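Local coordinates for protein tyrosine--tRNA ligase (Aeropyrum pernix, PDB 2CYA) that probably catalyses the two-step attachment of tyrosine to tRNA(Tyr), activating the amino acid with ATP before transferring it to the acceptor end of the tRNA, at residues 48-51 and 52-55; 277-281 and 282-286. One frame throughout, in Å; residues are numbered along the deposited sequence.

In the fold
Following the chain from the N terminus, contact 1 comes first, where the loop after strand 37-42 of the central sheet turns into helix 51-64. Contact 2 lies more than 200 residues later, along helix 275-284 and just past its C-terminal end, beyond the KMSKS loop. Each is local and closes no long loop; the two follow in series, neither nesting nor crossing. In space their centres are 11 Å apart and they touch: Ile50 and Val54 of contact 1 pack against Ile279, Tyr282 and Ile283 of contact 2, and Ile50 CD1 comes to 3.8 Å from Ile279 CD1. The start of helix 51-64 is thereby joined to helix 275-284, and both rest on helix 323-346.

Contact 1: residues 48-51 and 52-55. With SO4 (sulfate ion), chain C.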
ATOM      1  N   ALA A  48      -3.716 -15.981 -23.457  1.00 29.28           N
ATOM      2  CA  ALA A  48      -4.956 -15.322 -23.810  1.00 29.78           C
ATOM      3  C   ALA A  48      -5.995 -16.302 -24.375  1.00 29.32           C
ATOM      4  O   ALA A  48      -5.672 -17.169 -25.185  1.00 28.18           O
ATOM      5  CB  ALA A  48      -4.683 -14.233 -24.818  1.00 29.99           C
ATOM      6  N   HIS A  49      -7.236 -16.176 -23.921  1.00 27.71           N
ATOM      7  CA  HIS A  49      -8.297 -17.014 -24.450  1.00 29.03           C
ATOM      8  C   HIS A  49      -9.248 -16.067 -25.192  1.00 26.65           C
ATOM      9  O   HIS A  49      -9.103 -14.851 -25.108  1.00 22.98           O
ATOM     10  CB  HIS A  49      -8.991 -17.803 -23.335  1.00 30.66           C
ATOM     11  CG  HIS A  49      -9.549 -16.956 -22.240  1.00 34.07           C
ATOM     12  ND1 HIS A  49     -10.687 -16.195 -22.394  1.00 37.74           N
ATOM     13  CD2 HIS A  49      -9.151 -16.786 -20.957  1.00 37.53           C
ATOM     14  CE1 HIS A  49     -10.969 -15.593 -21.251  1.00 38.93           C
ATOM     15  NE2 HIS A  49     -10.054 -15.935 -20.362  1.00 37.81           N
ATOM     16  N   ILE A  50     -10.222 -16.604 -25.911  1.00 26.58           N
ATOM     17  CA  ILE A  50     -11.067 -15.736 -26.717  1.00 25.76           C
ATOM     18  C   ILE A  50     -11.877 -14.686 -25.977  1.00 27.90           C
ATOM     19  O   ILE A  50     -12.310 -13.707 -26.580  1.00 27.80           O
ATOM     20  CB  ILE A  50     -11.994 -16.573 -27.615  1.00 28.93           C
ATOM     21  CG1 ILE A  50     -12.916 -17.472 -26.761  1.00 26.75           C
ATOM     22  CG2 ILE A  50     -11.132 -17.411 -28.563  1.00 24.03           C
ATOM     23  CD1 ILE A  50     -13.947 -18.226 -27.599  1.00 27.28           C
ATOM     24  N   GLY A  51     -12.059 -14.874 -24.671  1.00 28.01           N
ATOM     25  CA  GLY A  51     -12.830 -13.918 -23.901  1.00 26.18           C
ATOM     26  C   GLY A  51     -12.212 -12.543 -23.904  1.00 27.05           C
ATOM     27  O   GLY A  51     -12.911 -11.526 -23.874  1.00 27.52           O
ATOM     28  N   TRP A  52     -10.888 -12.511 -23.950  1.00 26.57           N
ATOM     29  CA  TRP A  52     -10.156 -11.253 -23.944  1.00 27.21           C
ATOM     30  C   TRP A  52     -10.335 -10.495 -25.250  1.00 25.53           C
ATOM     31  O   TRP A  52     -10.140  -9.274 -25.288  1.00 23.66           O
ATOM     32  CB  TRP A  52      -8.663 -11.508 -23.700  1.00 28.63           C
ATOM     33  CG  TRP A  52      -8.352 -12.035 -22.322  1.00 32.41           C
ATOM     34  CD1 TRP A  52      -9.258 -12.364 -21.336  1.00 34.41           C
ATOM     35  CD2 TRP A  52      -7.056 -12.346 -21.793  1.00 32.83           C
ATOM     36  NE1 TRP A  52      -8.599 -12.869 -20.235  1.00 36.12           N
ATOM     37  CE2 TRP A  52      -7.249 -12.872 -20.489  1.00 36.96           C
ATOM     38  CE3 TRP A  52      -5.752 -12.235 -22.291  1.00 33.11           C
ATOM     39  CZ2 TRP A  52      -6.178 -13.288 -19.681  1.00 34.88           C
ATOM     40  CZ3 TRP A  52      -4.685 -12.649 -21.484  1.00 32.63           C
ATOM     41  CH2 TRP A  52      -4.910 -13.170 -20.195  1.00 34.90           C
ATOM     42  N   LEU A  53     -10.711 -11.209 -26.315  1.00 24.51           N
ATOM     43  CA  LEU A  53     -10.892 -10.559 -27.616  1.00 24.16           C
ATOM     44  C   LEU A  53     -11.982  -9.486 -27.508  1.00 24.07           C
ATOM     45  O   LEU A  53     -11.900  -8.437 -28.153  1.00 27.06           O
ATOM     46  CB  LEU A  53     -11.248 -11.595 -28.700  1.00 23.37           C
ATOM     47  CG  LEU A  53     -10.150 -12.560 -29.205  1.00 24.66           C
ATOM     48  CD1 LEU A  53     -10.743 -13.546 -30.207  1.00 22.06           C
ATOM     49  CD2 LEU A  53      -9.006 -11.769 -29.870  1.00 23.69           C
ATOM     50  N   VAL A  54     -12.988  -9.734 -26.673  1.00 24.26           N
ATOM     51  CA  VAL A  54     -14.065  -8.769 -26.484  1.00 25.18           C
ATOM     52  C   VAL A  54     -13.518  -7.412 -26.043  1.00 24.95           C
ATOM     53  O   VAL A  54     -13.901  -6.377 -26.603  1.00 24.26           O
ATOM     54  CB  VAL A  54     -15.096  -9.231 -25.418  1.00 27.80           C
ATOM     55  CG1 VAL A  54     -16.163  -8.153 -25.247  1.00 27.89           C
ATOM     56  CG2 VAL A  54     -15.736 -10.553 -25.827  1.00 26.88           C
ATOM     57  N   TRP A  55     -12.632  -7.379 -25.045  1.00 22.61           N
ATOM     58  CA  TRP A  55     -12.122  -6.069 -24.660  1.00 22.83           C
ATOM     59  C   TRP A  55     -11.073  -5.550 -25.655  1.00 24.54           C
ATOM     60  O   TRP A  55     -10.898  -4.343 -25.803  1.00 25.07           O
ATOM     61  CB  TRP A  55     -11.594  -6.064 -23.217  1.00 24.83           C
ATOM     62  CG  TRP A  55     -10.437  -6.963 -22.884  1.00 23.51           C
ATOM     63  CD1 TRP A  55     -10.481  -8.125 -22.159  1.00 22.46           C
ATOM     64  CD2 TRP A  55      -9.050  -6.708 -23.151  1.00 24.15           C
ATOM     65  NE1 TRP A  55      -9.202  -8.602 -21.948  1.00 25.47           N
ATOM     66  CE2 TRP A  55      -8.306  -7.750 -22.546  1.00 25.95           C
ATOM     67  CE3 TRP A  55      -8.364  -5.690 -23.838  1.00 26.36           C
ATOM     68  CZ2 TRP A  55      -6.909  -7.809 -22.606  1.00 23.54           C
ATOM     69  CZ3 TRP A  55      -6.977  -5.743 -23.897  1.00 27.06           C
ATOM     70  CH2 TRP A  55      -6.261  -6.804 -23.278  1.00 25.04           C
TER
HETATM   71  S   SO4 C1002      -9.101 -14.416 -16.802  1.00108.85           S
HETATM   72  O1  SO4 C1002     -10.576 -14.206 -17.150  1.00108.11           O
HETATM   73  O2  SO4 C1002      -8.525 -13.049 -16.435  1.00108.18           O
HETATM   74  O3  SO4 C1002      -9.054 -15.214 -15.629  1.00108.69           O
HETATM   75  O4  SO4 C1002      -8.481 -14.759 -18.032  1.00107.97           O
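The side chains of His49 and Trp52 cross at about a right angle, the imidazole presenting one face to Trp52 CD1. Their planes are inclined at 49°, and the nearest ring carbons, His49 CE1 and Trp52 CD1, are 3.7 Å apart. Both ring N-H groups reach one sulfate oxygen: His49 NE2 donates to O4 over 3.0 Å and Trp52 NE1 to the same O4 over 2.9 Å, both bonds bent. The other imidazole nitrogen faces the backbone. With CG lodged between the backbone N and the carbonyl carbon (chi1 56°), His49 ND1 accepts from Gly51 N at 3.0 Å and caps the start of helix 51-64. This is the HIGH-type signature of class I aminoacyl-tRNA synthetases, here His49-Ile50-Gly51-Trp52, and His49 and Trp52 are both inferred to bind ATP. The sulfate, which is also bonded by Lys241, may mark a position used by an ATP phosphate. On the imidazole's side of the indole, Ala48 CB approaches Trp52 CE3 obliquely at 3.4 Å. A leucine in place of Trp52 would probably leave O4 without one of its two ring donors and the imidazole face without its aromatic neighbour. Leu53 N bonds to Ile50 O, while Ile50 CB meets Leu53 CD1.

Contact 2: residues 277-281 and 282-286; sequences LEIAR and YILFA
One face of the Tyr282 ring carries the aliphatic chain of Arg281, with CG above its rim and CD making an off-centre CH-pi contact 4.1 Å from the ring centroid. The guanidinium in turn has Tyr282 CE1 over one of its faces, its plane inclined by 27° to the ring, and NE lies 3.5 Å from CE1. The arginine runs side by side with the tyrosine, both pointing the same way, because its CG is anti to the backbone N (chi1 -178°) and the chain stays extended to NE. At the other aromatic group, Phe285, the carbonyl oxygen Ala280 O sits in the ring plane at the edge, 3.3 Å from CD1.

Helix 275-284 ends here with a wider, pi-type turn. Tyr282 N still makes the regular i to i-4 bond to Glu278 O (2.7 Å), whereas Ile279 O is gripped twice, by Ile283 N and by Leu284 N, the latter lying in the carbonyl plane. Phe285 N then reaches five residues back to Ala280 O over 2.8 Å, in a nearly straight bond. Glu278 CB touches Tyr282 CD2, and the carboxylate extends on to bond Ser215 N. On the buried side Ile279 CG2 meets Leu284 CG at 4.4 Å; Leu284 also packs on Val337 of helix 323-346, while Phe285 meets Phe290 edge-to-face.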
ATOM      1  N   LEU A 277     -23.821 -18.750 -27.703  1.00 37.14           N
ATOM      2  CA  LEU A 277     -24.466 -17.571 -28.260  1.00 38.47           C
ATOM      3  C   LEU A 277     -23.639 -16.313 -27.937  1.00 36.20           C
ATOM      4  O   LEU A 277     -23.503 -15.429 -28.776  1.00 37.08           O
ATOM      5  CB  LEU A 277     -25.897 -17.433 -27.714  1.00 40.23           C
ATOM      6  CG  LEU A 277     -26.959 -18.264 -28.437  1.00 42.75           C
ATOM      7  CD1 LEU A 277     -28.347 -17.944 -27.886  1.00 44.38           C
ATOM      8  CD2 LEU A 277     -26.918 -17.931 -29.928  1.00 45.30           C
ATOM      9  N   GLU A 278     -23.085 -16.243 -26.732  1.00 33.79           N
ATOM     10  CA  GLU A 278     -22.262 -15.099 -26.340  1.00 34.96           C
ATOM     11  C   GLU A 278     -21.076 -14.981 -27.292  1.00 33.61           C
ATOM     12  O   GLU A 278     -20.727 -13.888 -27.717  1.00 33.78           O
ATOM     13  CB  GLU A 278     -21.731 -15.267 -24.914  1.00 36.58           C
ATOM     14  CG  GLU A 278     -22.817 -15.346 -23.854  1.00 39.89           C
ATOM     15  CD  GLU A 278     -22.257 -15.545 -22.457  1.00 40.63           C
ATOM     16  OE1 GLU A 278     -21.225 -16.237 -22.302  1.00 40.52           O
ATOM     17  OE2 GLU A 278     -22.860 -15.016 -21.507  1.00 44.50           O
ATOM     18  N   ILE A 279     -20.448 -16.109 -27.615  1.00 31.31           N
ATOM     19  CA  ILE A 279     -19.316 -16.082 -28.534  1.00 29.21           C
ATOM     20  C   ILE A 279     -19.781 -15.525 -29.882  1.00 29.12           C
ATOM     21  O   ILE A 279     -19.113 -14.676 -30.485  1.00 28.54           O
ATOM     22  CB  ILE A 279     -18.736 -17.487 -28.732  1.00 26.71           C
ATOM     23  CG1 ILE A 279     -18.018 -17.920 -27.452  1.00 26.26           C
ATOM     24  CG2 ILE A 279     -17.850 -17.525 -29.989  1.00 27.23           C
ATOM     25  CD1 ILE A 279     -17.563 -19.350 -27.443  1.00 27.20           C
ATOM     26  N   ALA A 280     -20.936 -15.988 -30.347  1.00 28.40           N
ATOM     27  CA  ALA A 280     -21.458 -15.519 -31.634  1.00 30.50           C
ATOM     28  C   ALA A 280     -21.707 -14.023 -31.587  1.00 30.42           C
ATOM     29  O   ALA A 280     -21.307 -13.278 -32.482  1.00 32.28           O
ATOM     30  CB  ALA A 280     -22.756 -16.242 -31.980  1.00 31.06           C
ATOM     31  N   ARG A 281     -22.363 -13.579 -30.527  1.00 30.93           N
ATOM     32  CA  ARG A 281     -22.676 -12.171 -30.387  1.00 32.59           C
ATOM     33  C   ARG A 281     -21.483 -11.235 -30.127  1.00 31.97           C
ATOM     34  O   ARG A 281     -21.313 -10.224 -30.812  1.00 30.54           O
ATOM     35  CB  ARG A 281     -23.696 -11.973 -29.263  1.00 31.96           C
ATOM     36  CG  ARG A 281     -24.093 -10.508 -29.101  1.00 36.13           C
ATOM     37  CD  ARG A 281     -24.988 -10.267 -27.895  1.00 36.63           C
ATOM     38  NE  ARG A 281     -25.279  -8.847 -27.738  1.00 39.04           N
ATOM     39  CZ  ARG A 281     -25.964  -8.326 -26.724  1.00 42.04           C
ATOM     40  NH1 ARG A 281     -26.435  -9.113 -25.764  1.00 42.03           N
ATOM     41  NH2 ARG A 281     -26.165  -7.015 -26.663  1.00 42.30           N
ATOM     42  N   TYR A 282     -20.663 -11.575 -29.141  1.00 29.86           N
ATOM     43  CA  TYR A 282     -19.556 -10.711 -28.754  1.00 30.62           C
ATOM     44  C   TYR A 282     -18.251 -10.825 -29.523  1.00 31.50           C
ATOM     45  O   TYR A 282     -17.459  -9.888 -29.534  1.00 32.52           O
ATOM     46  CB  TYR A 282     -19.289 -10.884 -27.262  1.00 29.57           C
ATOM     47  CG  TYR A 282     -20.482 -10.506 -26.407  1.00 33.24           C
ATOM     48  CD1 TYR A 282     -21.175  -9.318 -26.645  1.00 33.75           C
ATOM     49  CD2 TYR A 282     -20.930 -11.338 -25.374  1.00 31.11           C
ATOM     50  CE1 TYR A 282     -22.282  -8.964 -25.880  1.00 36.10           C
ATOM     51  CE2 TYR A 282     -22.039 -10.992 -24.610  1.00 33.12           C
ATOM     52  CZ  TYR A 282     -22.705  -9.796 -24.870  1.00 34.18           C
ATOM     53  OH  TYR A 282     -23.763  -9.391 -24.084  1.00 39.76           O
ATOM     54  N   ILE A 283     -18.026 -11.964 -30.158  1.00 29.69           N
ATOM     55  CA  ILE A 283     -16.816 -12.167 -30.909  1.00 29.41           C
ATOM     56  C   ILE A 283     -17.038 -12.284 -32.427  1.00 30.37           C
ATOM     57  O   ILE A 283     -16.454 -11.523 -33.199  1.00 29.82           O
ATOM     58  CB  ILE A 283     -16.082 -13.411 -30.393  1.00 29.69           C
ATOM     59  CG1 ILE A 283     -15.671 -13.200 -28.935  1.00 31.56           C
ATOM     60  CG2 ILE A 283     -14.868 -13.682 -31.251  1.00 30.31           C
ATOM     61  CD1 ILE A 283     -15.014 -14.401 -28.310  1.00 35.07           C
ATOM     62  N   LEU A 284     -17.890 -13.207 -32.868  1.00 31.30           N
ATOM     63  CA  LEU A 284     -18.086 -13.375 -34.309  1.00 32.71           C
ATOM     64  C   LEU A 284     -18.777 -12.185 -34.964  1.00 33.75           C
ATOM     65  O   LEU A 284     -18.271 -11.652 -35.947  1.00 34.13           O
ATOM     66  CB  LEU A 284     -18.830 -14.680 -34.612  1.00 33.61           C
ATOM     67  CG  LEU A 284     -18.181 -15.988 -34.114  1.00 35.58           C
ATOM     68  CD1 LEU A 284     -19.086 -17.164 -34.493  1.00 36.32           C
ATOM     69  CD2 LEU A 284     -16.772 -16.184 -34.718  1.00 34.29           C
ATOM     70  N   PHE A 285     -19.906 -11.739 -34.423  1.00 36.50           N
ATOM     71  CA  PHE A 285     -20.591 -10.588 -35.017  1.00 39.25           C
ATOM     72  C   PHE A 285     -19.994  -9.231 -34.615  1.00 43.20           C
ATOM     73  O   PHE A 285     -20.514  -8.173 -34.980  1.00 41.39           O
ATOM     74  CB  PHE A 285     -22.083 -10.617 -34.684  1.00 39.81           C
ATOM     75  CG  PHE A 285     -22.876 -11.548 -35.564  1.00 41.29           C
ATOM     76  CD1 PHE A 285     -23.121 -12.862 -35.175  1.00 42.13           C
ATOM     77  CD2 PHE A 285     -23.348 -11.118 -36.795  1.00 40.44           C
ATOM     78  CE1 PHE A 285     -23.829 -13.730 -36.005  1.00 42.72           C
ATOM     79  CE2 PHE A 285     -24.050 -11.975 -37.628  1.00 41.65           C
ATOM     80  CZ  PHE A 285     -24.292 -13.282 -37.232  1.00 41.65           C
ATOM     81  N   ALA A 286     -18.907  -9.261 -33.850  1.00 46.31           N
ATOM     82  CA  ALA A 286     -18.246  -8.029 -33.451  1.00 50.18           C
ATOM     83  C   ALA A 286     -17.679  -7.430 -34.740  1.00 53.18           C
ATOM     84  O   ALA A 286     -17.559  -6.214 -34.878  1.00 53.66           O
ATOM     85  CB  ALA A 286     -17.116  -8.333 -32.469  1.00 49.78           C
TER